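Local coordinates for similar to hydroxylamine oxidoreductase (PDB 6H5L), which probably works as a multihaem c oxidoreductase, a reducing relative of hydroxylamine oxidoreductase that forms part of a haem-rich complex in an anammox bacterium, at residues Pro21-Ala26 / Ala415-Glu420; Val166-His171 / Trp175-Ile180. All coordinates share one frame; numbering follows the deposited sequence.

Contact 1 of 2, residues Pro21-Ala26 / Ala415-Glu420; sequences PAWYQA and ADFLGE
W23 and F417 make this contact, and it is aromatic throughout. The pair is an offset edge-to-face stack. F417 supplies the edge and W23 the face. The six-membered ring of W23 and the ring of F417 have their centroids 5.5 Å apart. Their planes stand at 83°, close to perpendicular. The F417 edge bond CE1-CZ meets the indole at CZ2 and CH2, on its outer rim. W23 CZ2 lies 3.8 Å from F417 CZ. W23 CH2 lies equally close, 3.8 Å from F417 CE1, so two carbons of each ring share the contact. The two side chains reach out from opposite directions. In W23, CG sits between the backbone N and the carbonyl carbon (chi1 79°), and this turns one indole face to F417. The other face packs on its own helix: Y24 CB lies over the ring centre. The indole is thus held between Y24 CB and the F417 edge.

Each segment has its own helical hydrogen bonds. P21 is the N-cap residue of its helix, and its O accepts from Q25 N at 3.0 Å. On the other side G419 N bonds to A415 O at 2.8 Å. G419 then leaves the helix with positive phi and stands at the N-cap of the next one.

The contact joins two parts of the chain that are far apart in sequence, at the surface of the subunit. Side chains F417 and L418 both rest on I327 of a loop. A26 O accepts a hydrogen bond from R58 NH1. Helix 22-28 meets the short helix 415-418 through W23, and helix 420-429 follows directly after G419.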
ATOM      1  N   PRO A  21     -37.195  -9.275  50.407  1.00 41.69           N
ATOM      2  CA  PRO A  21     -37.669 -10.116  51.511  1.00 38.45           C
ATOM      3  C   PRO A  21     -37.636 -11.593  51.148  1.00 40.75           C
ATOM      4  O   PRO A  21     -37.591 -11.981  49.979  1.00 36.91           O
ATOM      5  CB  PRO A  21     -39.103  -9.629  51.758  1.00 44.86           C
ATOM      6  CG  PRO A  21     -39.481  -8.820  50.567  1.00 41.01           C
ATOM      7  CD  PRO A  21     -38.287  -8.585  49.703  1.00 36.48           C
ATOM      8  N   ALA A  22     -37.644 -12.423  52.195  1.00 38.48           N
ATOM      9  CA  ALA A  22     -37.528 -13.864  52.001  1.00 35.29           C
ATOM     10  C   ALA A  22     -38.700 -14.423  51.207  1.00 40.31           C
ATOM     11  O   ALA A  22     -38.527 -15.380  50.445  1.00 39.06           O
ATOM     12  CB  ALA A  22     -37.416 -14.566  53.354  1.00 24.59           C
ATOM     13  N   TRP A  23     -39.896 -13.848  51.369  1.00 41.69           N
ATOM     14  CA  TRP A  23     -41.030 -14.292  50.566  1.00 41.36           C
ATOM     15  C   TRP A  23     -40.814 -13.987  49.091  1.00 42.77           C
ATOM     16  O   TRP A  23     -41.255 -14.753  48.227  1.00 43.03           O
ATOM     17  CB  TRP A  23     -42.326 -13.642  51.063  1.00 46.14           C
ATOM     18  CG  TRP A  23     -42.523 -12.214  50.616  1.00 44.26           C
ATOM     19  CD1 TRP A  23     -42.228 -11.085  51.325  1.00 44.13           C
ATOM     20  CD2 TRP A  23     -43.063 -11.770  49.363  1.00 48.05           C
ATOM     21  NE1 TRP A  23     -42.549  -9.968  50.591  1.00 42.32           N
ATOM     22  CE2 TRP A  23     -43.061 -10.362  49.382  1.00 48.51           C
ATOM     23  CE3 TRP A  23     -43.543 -12.428  48.226  1.00 50.86           C
ATOM     24  CZ2 TRP A  23     -43.522  -9.599  48.310  1.00 43.59           C
ATOM     25  CZ3 TRP A  23     -43.999 -11.670  47.162  1.00 42.43           C
ATOM     26  CH2 TRP A  23     -43.986 -10.271  47.211  1.00 38.23           C
ATOM     27  N   TYR A  24     -40.139 -12.875  48.788  1.00 47.00           N
ATOM     28  CA  TYR A  24     -39.884 -12.506  47.401  1.00 40.33           C
ATOM     29  C   TYR A  24     -38.841 -13.421  46.770  1.00 36.88           C
ATOM     30  O   TYR A  24     -38.989 -13.834  45.614  1.00 40.86           O
ATOM     31  CB  TYR A  24     -39.441 -11.043  47.331  1.00 43.18           C
ATOM     32  CG  TYR A  24     -39.239 -10.499  45.931  1.00 40.02           C
ATOM     33  CD1 TYR A  24     -38.016 -10.629  45.284  1.00 36.47           C
ATOM     34  CD2 TYR A  24     -40.266  -9.842  45.265  1.00 35.31           C
ATOM     35  CE1 TYR A  24     -37.824 -10.131  44.007  1.00 37.32           C
ATOM     36  CE2 TYR A  24     -40.083  -9.338  43.987  1.00 36.44           C
ATOM     37  CZ  TYR A  24     -38.860  -9.487  43.364  1.00 39.93           C
ATOM     38  OH  TYR A  24     -38.666  -8.990  42.095  1.00 50.70           O
ATOM     39  N   GLN A  25     -37.779 -13.749  47.512  1.00 34.66           N
ATOM     40  CA  GLN A  25     -36.769 -14.662  46.985  1.00 37.00           C
ATOM     41  C   GLN A  25     -37.281 -16.093  46.918  1.00 36.97           C
ATOM     42  O   GLN A  25     -36.804 -16.883  46.095  1.00 36.49           O
ATOM     43  CB  GLN A  25     -35.500 -14.603  47.834  1.00 33.72           C
ATOM     44  CG  GLN A  25     -34.749 -13.289  47.749  1.00 40.23           C
ATOM     45  CD  GLN A  25     -33.374 -13.361  48.386  1.00 50.43           C
ATOM     46  OE1 GLN A  25     -32.592 -14.270  48.102  1.00 55.41           O
ATOM     47  NE2 GLN A  25     -33.073 -12.405  49.256  1.00 49.16           N
ATOM     48  N   ALA A  26     -38.240 -16.450  47.776  1.00 35.65           N
ATOM     49  CA  ALA A  26     -38.771 -17.807  47.764  1.00 33.24           C
ATOM     50  C   ALA A  26     -39.590 -18.082  46.510  1.00 34.91           C
ATOM     51  O   ALA A  26     -39.702 -19.238  46.088  1.00 32.29           O
ATOM     52  CB  ALA A  26     -39.616 -18.056  49.013  1.00 29.04           C
ATOM     53  N   ALA A 415     -54.274  -6.424  52.474  1.00 34.10           N
ATOM     54  CA  ALA A 415     -54.218  -4.968  52.519  1.00 38.11           C
ATOM     55  C   ALA A 415     -52.788  -4.449  52.542  1.00 42.79           C
ATOM     56  O   ALA A 415     -52.558  -3.283  52.207  1.00 36.17           O
ATOM     57  CB  ALA A 415     -54.977  -4.446  53.739  1.00 32.80           C
ATOM     58  N   ASP A 416     -51.825  -5.285  52.938  1.00 44.86           N
ATOM     59  CA  ASP A 416     -50.425  -4.886  52.863  1.00 42.57           C
ATOM     60  C   ASP A 416     -50.001  -4.619  51.426  1.00 42.95           C
ATOM     61  O   ASP A 416     -49.106  -3.801  51.184  1.00 46.72           O
ATOM     62  CB  ASP A 416     -49.545  -5.962  53.505  1.00 49.14           C
ATOM     63  CG  ASP A 416     -48.081  -5.566  53.569  1.00 67.29           C
ATOM     64  OD1 ASP A 416     -47.781  -4.443  54.027  1.00 56.99           O
ATOM     65  OD2 ASP A 416     -47.227  -6.388  53.172  1.00 69.04           O
ATOM     66  N   PHE A 417     -50.632  -5.290  50.463  1.00 45.06           N
ATOM     67  CA  PHE A 417     -50.324  -5.099  49.051  1.00 38.15           C
ATOM     68  C   PHE A 417     -51.234  -4.063  48.398  1.00 43.02           C
ATOM     69  O   PHE A 417     -50.758  -3.156  47.713  1.00 36.88           O
ATOM     70  CB  PHE A 417     -50.440  -6.434  48.303  1.00 32.80           C
ATOM     71  CG  PHE A 417     -49.318  -7.396  48.585  1.00 35.97           C
ATOM     72  CD1 PHE A 417     -48.156  -7.363  47.830  1.00 42.65           C
ATOM     73  CD2 PHE A 417     -49.430  -8.342  49.593  1.00 31.66           C
ATOM     74  CE1 PHE A 417     -47.121  -8.250  48.078  1.00 43.58           C
ATOM     75  CE2 PHE A 417     -48.397  -9.232  49.846  1.00 38.97           C
ATOM     76  CZ  PHE A 417     -47.242  -9.186  49.087  1.00 46.44           C
ATOM     77  N   LEU A 418     -52.543  -4.183  48.608  1.00 29.16           N
ATOM     78  CA  LEU A 418     -53.532  -3.421  47.862  1.00 32.54           C
ATOM     79  C   LEU A 418     -54.251  -2.376  48.700  1.00 33.81           C
ATOM     80  O   LEU A 418     -55.037  -1.595  48.149  1.00 33.31           O
ATOM     81  CB  LEU A 418     -54.552  -4.367  47.234  1.00 28.14           C
ATOM     82  CG  LEU A 418     -53.990  -5.588  46.495  1.00 24.32           C
ATOM     83  CD1 LEU A 418     -55.117  -6.480  46.010  1.00 20.93           C
ATOM     84  CD2 LEU A 418     -53.100  -5.169  45.334  1.00 31.74           C
ATOM     85  N   GLY A 419     -54.003  -2.330  50.001  1.00 36.15           N
ATOM     86  CA  GLY A 419     -54.751  -1.462  50.881  1.00 32.12           C
ATOM     87  C   GLY A 419     -56.090  -2.063  51.272  1.00 39.01           C
ATOM     88  O   GLY A 419     -56.638  -2.939  50.604  1.00 32.62           O
ATOM     89  N   GLU A 420     -56.620  -1.574  52.392  1.00 38.35           N
ATOM     90  CA  GLU A 420     -57.887  -2.095  52.900  1.00 33.77           C
ATOM     91  C   GLU A 420     -59.047  -1.922  51.924  1.00 41.04           C
ATOM     92  O   GLU A 420     -59.741  -2.917  51.652  1.00 49.07           O
ATOM     93  CB  GLU A 420     -58.196  -1.453  54.258  1.00 41.99           C
ATOM     94  CG  GLU A 420     -59.601  -1.722  54.783  1.00 64.50           C
ATOM     95  CD  GLU A 420     -59.913  -3.200  54.936  1.00 63.86           C
ATOM     96  OE1 GLU A 420     -61.082  -3.584  54.719  1.00 64.65           O
ATOM     97  OE2 GLU A 420     -58.994  -3.976  55.276  1.00 59.79           O
TER

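Contact 2 of 2, residues Val166-His171 / Trp175-Ile180; sequences VGRPNH and WEANTI. With HEC (heme c), chain H.
R168 and A177 mark where the loop 166-171 and helix 175-180 run nearest, with their CA atoms 7.9 Å apart. The loop carries one axial ligand of a bis-histidine haem c site in this multihaem cytochrome; H233 is the other. The loop is irregular: G167 has positive phi, and a cis peptide bond joins R168 to P169.

R168 reaches across to the helix. Its chain bends at chi3 (-90°), which lays the guanidinium beside the helix surface. R168 NE forms a salt bridge with E176 OE2 at 3.5 Å. The oxygen lies well out of the guanidinium plane, so charge alone holds the pair. The two planes are 46° apart. The other carboxylate oxygen, E176 OE1, accepts a hydrogen bond from Q173 NE2. R168 NH1 lies 3.4 Å from A177 CB, and I180 CG2 packs near NH1 at 3.8 Å. With an alanine here in place of R168, E176 OE2 would probably lose this positive partner and a gap would open beside A177 and I180.

A haem propionate lies between the loop and the helix. A177 CB comes 3.6 Å from propionate oxygen O2D. N170 N donates a hydrogen bond to O1D of the same propionate (3.3 Å, N-H...O 160°). H171 NE2 binds the haem iron at 2.0 Å.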
ATOM      1  N   VAL A 166     -34.916   3.529  41.088  1.00 24.38           N
ATOM      2  CA  VAL A 166     -36.016   4.252  40.452  1.00 27.19           C
ATOM      3  C   VAL A 166     -37.287   3.420  40.338  1.00 31.18           C
ATOM      4  O   VAL A 166     -38.353   3.981  40.033  1.00 30.54           O
ATOM      5  CB  VAL A 166     -35.616   4.776  39.054  1.00 24.09           C
ATOM      6  CG1 VAL A 166     -34.425   5.722  39.152  1.00 20.56           C
ATOM      7  CG2 VAL A 166     -35.320   3.620  38.109  1.00 24.57           C
ATOM      8  N   GLY A 167     -37.216   2.111  40.573  1.00 33.47           N
ATOM      9  CA  GLY A 167     -38.394   1.269  40.535  1.00 19.68           C
ATOM     10  C   GLY A 167     -38.762   0.829  39.131  1.00 25.56           C
ATOM     11  O   GLY A 167     -38.099   1.144  38.141  1.00 29.27           O
ATOM     12  N   ARG A 168     -39.855   0.072  39.054  1.00 24.58           N
ATOM     13  CA  ARG A 168     -40.350  -0.391  37.768  1.00 19.56           C
ATOM     14  C   ARG A 168     -40.854   0.790  36.935  1.00 20.75           C
ATOM     15  O   ARG A 168     -41.367   1.772  37.481  1.00 21.19           O
ATOM     16  CB  ARG A 168     -41.471  -1.411  37.960  1.00 23.72           C
ATOM     17  CG  ARG A 168     -41.001  -2.782  38.431  1.00 27.51           C
ATOM     18  CD  ARG A 168     -42.061  -3.846  38.179  1.00 31.17           C
ATOM     19  NE  ARG A 168     -42.994  -4.007  39.290  1.00 44.64           N
ATOM     20  CZ  ARG A 168     -44.225  -4.493  39.164  1.00 38.54           C
ATOM     21  NH1 ARG A 168     -44.682  -4.846  37.970  1.00 37.97           N
ATOM     22  NH2 ARG A 168     -45.005  -4.614  40.229  1.00 45.14           N
ATOM     23  N   PRO A 169     -40.719   0.721  35.601  1.00 24.34           N
ATOM     24  CA  PRO A 169     -40.106  -0.379  34.846  1.00 28.18           C
ATOM     25  C   PRO A 169     -38.583  -0.298  34.776  1.00 25.90           C
ATOM     26  O   PRO A 169     -38.021   0.798  34.770  1.00 25.87           O
ATOM     27  CB  PRO A 169     -40.707  -0.219  33.440  1.00 24.51           C
ATOM     28  CG  PRO A 169     -41.799   0.809  33.570  1.00 19.61           C
ATOM     29  CD  PRO A 169     -41.378   1.679  34.703  1.00 21.37           C
ATOM     30  N   ASN A 170     -37.935  -1.458  34.714  1.00 25.41           N
ATOM     31  CA  ASN A 170     -36.490  -1.553  34.545  1.00 27.86           C
ATOM     32  C   ASN A 170     -36.154  -3.002  34.213  1.00 32.36           C
ATOM     33  O   ASN A 170     -37.015  -3.884  34.256  1.00 32.78           O
ATOM     34  CB  ASN A 170     -35.731  -1.066  35.784  1.00 23.26           C
ATOM     35  CG  ASN A 170     -36.143  -1.791  37.057  1.00 27.01           C
ATOM     36  OD1 ASN A 170     -36.336  -3.007  37.068  1.00 31.66           O
ATOM     37  ND2 ASN A 170     -36.272  -1.040  38.143  1.00 32.00           N
ATOM     38  N   HIS A 171     -34.881  -3.242  33.895  1.00 22.41           N
ATOM     39  CA  HIS A 171     -34.455  -4.584  33.515  1.00 19.51           C
ATOM     40  C   HIS A 171     -34.224  -5.479  34.725  1.00 26.56           C
ATOM     41  O   HIS A 171     -34.452  -6.691  34.642  1.00 27.93           O
ATOM     42  CB  HIS A 171     -33.185  -4.507  32.668  1.00 27.18           C
ATOM     43  CG  HIS A 171     -33.321  -3.636  31.460  1.00 24.87           C
ATOM     44  ND1 HIS A 171     -32.440  -2.617  31.172  1.00 24.44           N
ATOM     45  CD2 HIS A 171     -34.242  -3.629  30.467  1.00 22.70           C
ATOM     46  CE1 HIS A 171     -32.811  -2.019  30.054  1.00 28.44           C
ATOM     47  NE2 HIS A 171     -33.902  -2.615  29.605  1.00 20.99           N
ATOM     48  N   TRP A 175     -38.428  -9.714  35.313  1.00 32.29           N
ATOM     49  CA  TRP A 175     -39.171 -10.956  35.482  1.00 26.77           C
ATOM     50  C   TRP A 175     -40.255 -10.819  36.540  1.00 32.11           C
ATOM     51  O   TRP A 175     -41.260 -11.540  36.491  1.00 25.93           O
ATOM     52  CB  TRP A 175     -38.230 -12.103  35.843  1.00 23.49           C
ATOM     53  CG  TRP A 175     -38.867 -13.438  35.641  1.00 28.20           C
ATOM     54  CD1 TRP A 175     -39.395 -14.253  36.600  1.00 23.10           C
ATOM     55  CD2 TRP A 175     -39.064 -14.108  34.391  1.00 31.60           C
ATOM     56  NE1 TRP A 175     -39.901 -15.394  36.024  1.00 23.10           N
ATOM     57  CE2 TRP A 175     -39.711 -15.328  34.668  1.00 29.98           C
ATOM     58  CE3 TRP A 175     -38.754 -13.795  33.064  1.00 23.29           C
ATOM     59  CZ2 TRP A 175     -40.051 -16.237  33.668  1.00 22.85           C
ATOM     60  CZ3 TRP A 175     -39.093 -14.696  32.073  1.00 27.02           C
ATOM     61  CH2 TRP A 175     -39.735 -15.903  32.380  1.00 23.69           C
ATOM     62  N   GLU A 176     -40.068  -9.916  37.504  1.00 26.29           N
ATOM     63  CA  GLU A 176     -41.123  -9.628  38.467  1.00 27.80           C
ATOM     64  C   GLU A 176     -42.378  -9.138  37.757  1.00 30.46           C
ATOM     65  O   GLU A 176     -43.461  -9.709  37.916  1.00 34.49           O
ATOM     66  CB  GLU A 176     -40.641  -8.593  39.486  1.00 31.36           C
ATOM     67  CG  GLU A 176     -41.709  -8.176  40.486  1.00 30.58           C
ATOM     68  CD  GLU A 176     -41.330  -6.933  41.267  1.00 32.81           C
ATOM     69  OE1 GLU A 176     -40.135  -6.570  41.270  1.00 39.63           O
ATOM     70  OE2 GLU A 176     -42.229  -6.315  41.873  1.00 46.75           O
ATOM     71  N   ALA A 177     -42.240  -8.085  36.948  1.00 24.35           N
ATOM     72  CA  ALA A 177     -43.391  -7.496  36.271  1.00 23.53           C
ATOM     73  C   ALA A 177     -44.101  -8.502  35.373  1.00 31.30           C
ATOM     74  O   ALA A 177     -45.316  -8.400  35.162  1.00 31.44           O
ATOM     75  CB  ALA A 177     -42.953  -6.282  35.462  1.00 19.26           C
ATOM     76  N   ASN A 178     -43.367  -9.472  34.832  1.00 27.53           N
ATOM     77  CA  ASN A 178     -43.963 -10.436  33.916  1.00 24.20           C
ATOM     78  C   ASN A 178     -45.007 -11.299  34.621  1.00 28.33           C
ATOM     79  O   ASN A 178     -46.160 -11.383  34.183  1.00 30.56           O
ATOM     80  CB  ASN A 178     -42.870 -11.306  33.292  1.00 27.90           C
ATOM     81  CG  ASN A 178     -43.395 -12.191  32.175  1.00 28.84           C
ATOM     82  OD1 ASN A 178     -44.422 -11.897  31.562  1.00 32.17           O
ATOM     83  ND2 ASN A 178     -42.688 -13.283  31.903  1.00 22.12           N
ATOM     84  N   THR A 179     -44.620 -11.946  35.719  1.00 25.91           N
ATOM     85  CA  THR A 179     -45.457 -12.947  36.365  1.00 25.50           C
ATOM     86  C   THR A 179     -46.191 -12.433  37.599  1.00 30.33           C
ATOM     87  O   THR A 179     -46.976 -13.182  38.186  1.00 30.89           O
ATOM     88  CB  THR A 179     -44.615 -14.170  36.749  1.00 20.06           C
ATOM     89  OG1 THR A 179     -43.683 -13.809  37.776  1.00 25.94           O
ATOM     90  CG2 THR A 179     -43.850 -14.688  35.537  1.00 20.90           C
ATOM     91  N   ILE A 180     -45.965 -11.183  38.010  1.00 26.67           N
ATOM     92  CA  ILE A 180     -46.649 -10.696  39.205  1.00 22.64           C
ATOM     93  C   ILE A 180     -48.079 -10.276  38.886  1.00 29.52           C
ATOM     94  O   ILE A 180     -48.950 -10.312  39.765  1.00 31.10           O
ATOM     95  CB  ILE A 180     -45.864  -9.545  39.861  1.00 24.54           C
ATOM     96  CG1 ILE A 180     -46.326  -9.340  41.306  1.00 19.87           C
ATOM     97  CG2 ILE A 180     -46.020  -8.253  39.065  1.00 24.23           C
ATOM     98  CD1 ILE A 180     -45.576  -8.251  42.040  1.00 23.99           C
TER
HETATM   99 FE   HEC H 606     -35.026  -2.086  28.037  1.00 21.14          FE
HETATM  100  CHA HEC H 606     -37.213  -1.208  30.522  1.00 20.35           C
HETATM  101  CHB HEC H 606     -33.909   1.174  27.873  1.00 20.90           C
HETATM  102  CHC HEC H 606     -32.667  -2.979  25.682  1.00 25.98           C
HETATM  103  CHD HEC H 606     -36.429  -5.196  27.783  1.00 22.43           C
HETATM  104  NA  HEC H 606     -35.482  -0.342  29.006  1.00 19.15           N
HETATM  105  C1A HEC H 606     -36.411  -0.206  30.021  1.00 24.43           C
HETATM  106  C2A HEC H 606     -36.387   1.175  30.458  1.00 23.65           C
HETATM  107  C3A HEC H 606     -35.481   1.829  29.730  1.00 21.95           C
HETATM  108  C4A HEC H 606     -34.890   0.890  28.799  1.00 20.57           C
HETATM  109  CMA HEC H 606     -35.121   3.326  29.856  1.00 17.15           C
HETATM  110  CAA HEC H 606     -37.253   1.792  31.574  1.00 17.89           C
HETATM  111  CBA HEC H 606     -38.498   2.416  30.959  1.00 25.21           C
HETATM  112  CGA HEC H 606     -39.178   3.269  31.993  1.00 28.99           C
HETATM  113  O1A HEC H 606     -40.413   3.450  31.882  1.00 26.93           O
HETATM  114  O2A HEC H 606     -38.493   3.758  32.928  1.00 29.94           O
HETATM  115  NB  HEC H 606     -33.587  -1.076  26.942  1.00 23.96           N
HETATM  116  C1B HEC H 606     -33.230   0.250  27.107  1.00 24.10           C
HETATM  117  C2B HEC H 606     -32.022   0.490  26.342  1.00 21.12           C
HETATM  118  C3B HEC H 606     -31.683  -0.654  25.734  1.00 23.02           C
HETATM  119  C4B HEC H 606     -32.659  -1.664  26.101  1.00 20.50           C
HETATM  120  CMB HEC H 606     -31.290   1.848  26.237  1.00 23.39           C
HETATM  121  CAB HEC H 606     -30.473  -0.896  24.802  1.00 19.97           C
HETATM  122  CBB HEC H 606     -29.121  -0.729  25.533  1.00 17.07           C
HETATM  123  NC  HEC H 606     -34.640  -3.749  26.913  1.00 19.98           N
HETATM  124  C1C HEC H 606     -33.582  -3.946  26.049  1.00 22.66           C
HETATM  125  C2C HEC H 606     -33.473  -5.370  25.785  1.00 22.44           C
HETATM  126  C3C HEC H 606     -34.638  -5.911  26.176  1.00 30.86           C
HETATM  127  C4C HEC H 606     -35.311  -4.949  27.020  1.00 19.41           C
HETATM  128  CMC HEC H 606     -32.602  -5.923  24.634  1.00 23.11           C
HETATM  129  CAC HEC H 606     -35.100  -7.380  26.033  1.00 23.65           C
HETATM  130  CBC HEC H 606     -34.478  -8.228  27.159  1.00 21.60           C
HETATM  131  ND  HEC H 606     -36.568  -3.061  29.020  1.00 16.64           N
HETATM  132  C1D HEC H 606     -37.003  -4.343  28.701  1.00 20.86           C
HETATM  133  C2D HEC H 606     -38.167  -4.652  29.496  1.00 19.56           C
HETATM  134  C3D HEC H 606     -38.417  -3.403  30.353  1.00 22.60           C
HETATM  135  C4D HEC H 606     -37.373  -2.471  29.990  1.00 20.14           C
HETATM  136  CMD HEC H 606     -38.974  -5.965  29.465  1.00 20.51           C
HETATM  137  CAD HEC H 606     -39.533  -3.168  31.390  1.00 18.07           C
HETATM  138  CBD HEC H 606     -39.511  -4.248  32.463  1.00 27.16           C
HETATM  139  CGD HEC H 606     -40.579  -3.942  33.474  1.00 30.96           C
HETATM  140  O1D HEC H 606     -40.238  -3.756  34.670  1.00 28.39           O
HETATM  141  O2D HEC H 606     -41.769  -3.871  33.073  1.00 33.88           O

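Contacts 1 and 2 have their centres about 15 Å apart, and contact 2 is nested in the loop that contact 1 closes. They touch directly: Y24 OH lies 2.9 Å from E176 OE1, a probable hydrogen bond. OE1, also bonded to Q173, faces Y24 of helix 22-28, and OE2 faces R168 of the haem-binding loop. Y28 of the same helix adds contacts to W175, E176 and I180. Contact 2 lies near the centre of the chain, while contact 1 is at the surface. The side chain of F417 is about 13 Å from a bound haem. The side chain of R168 comes within about 3 Å, nearest atoms, of a haem other than the one H171 ligates.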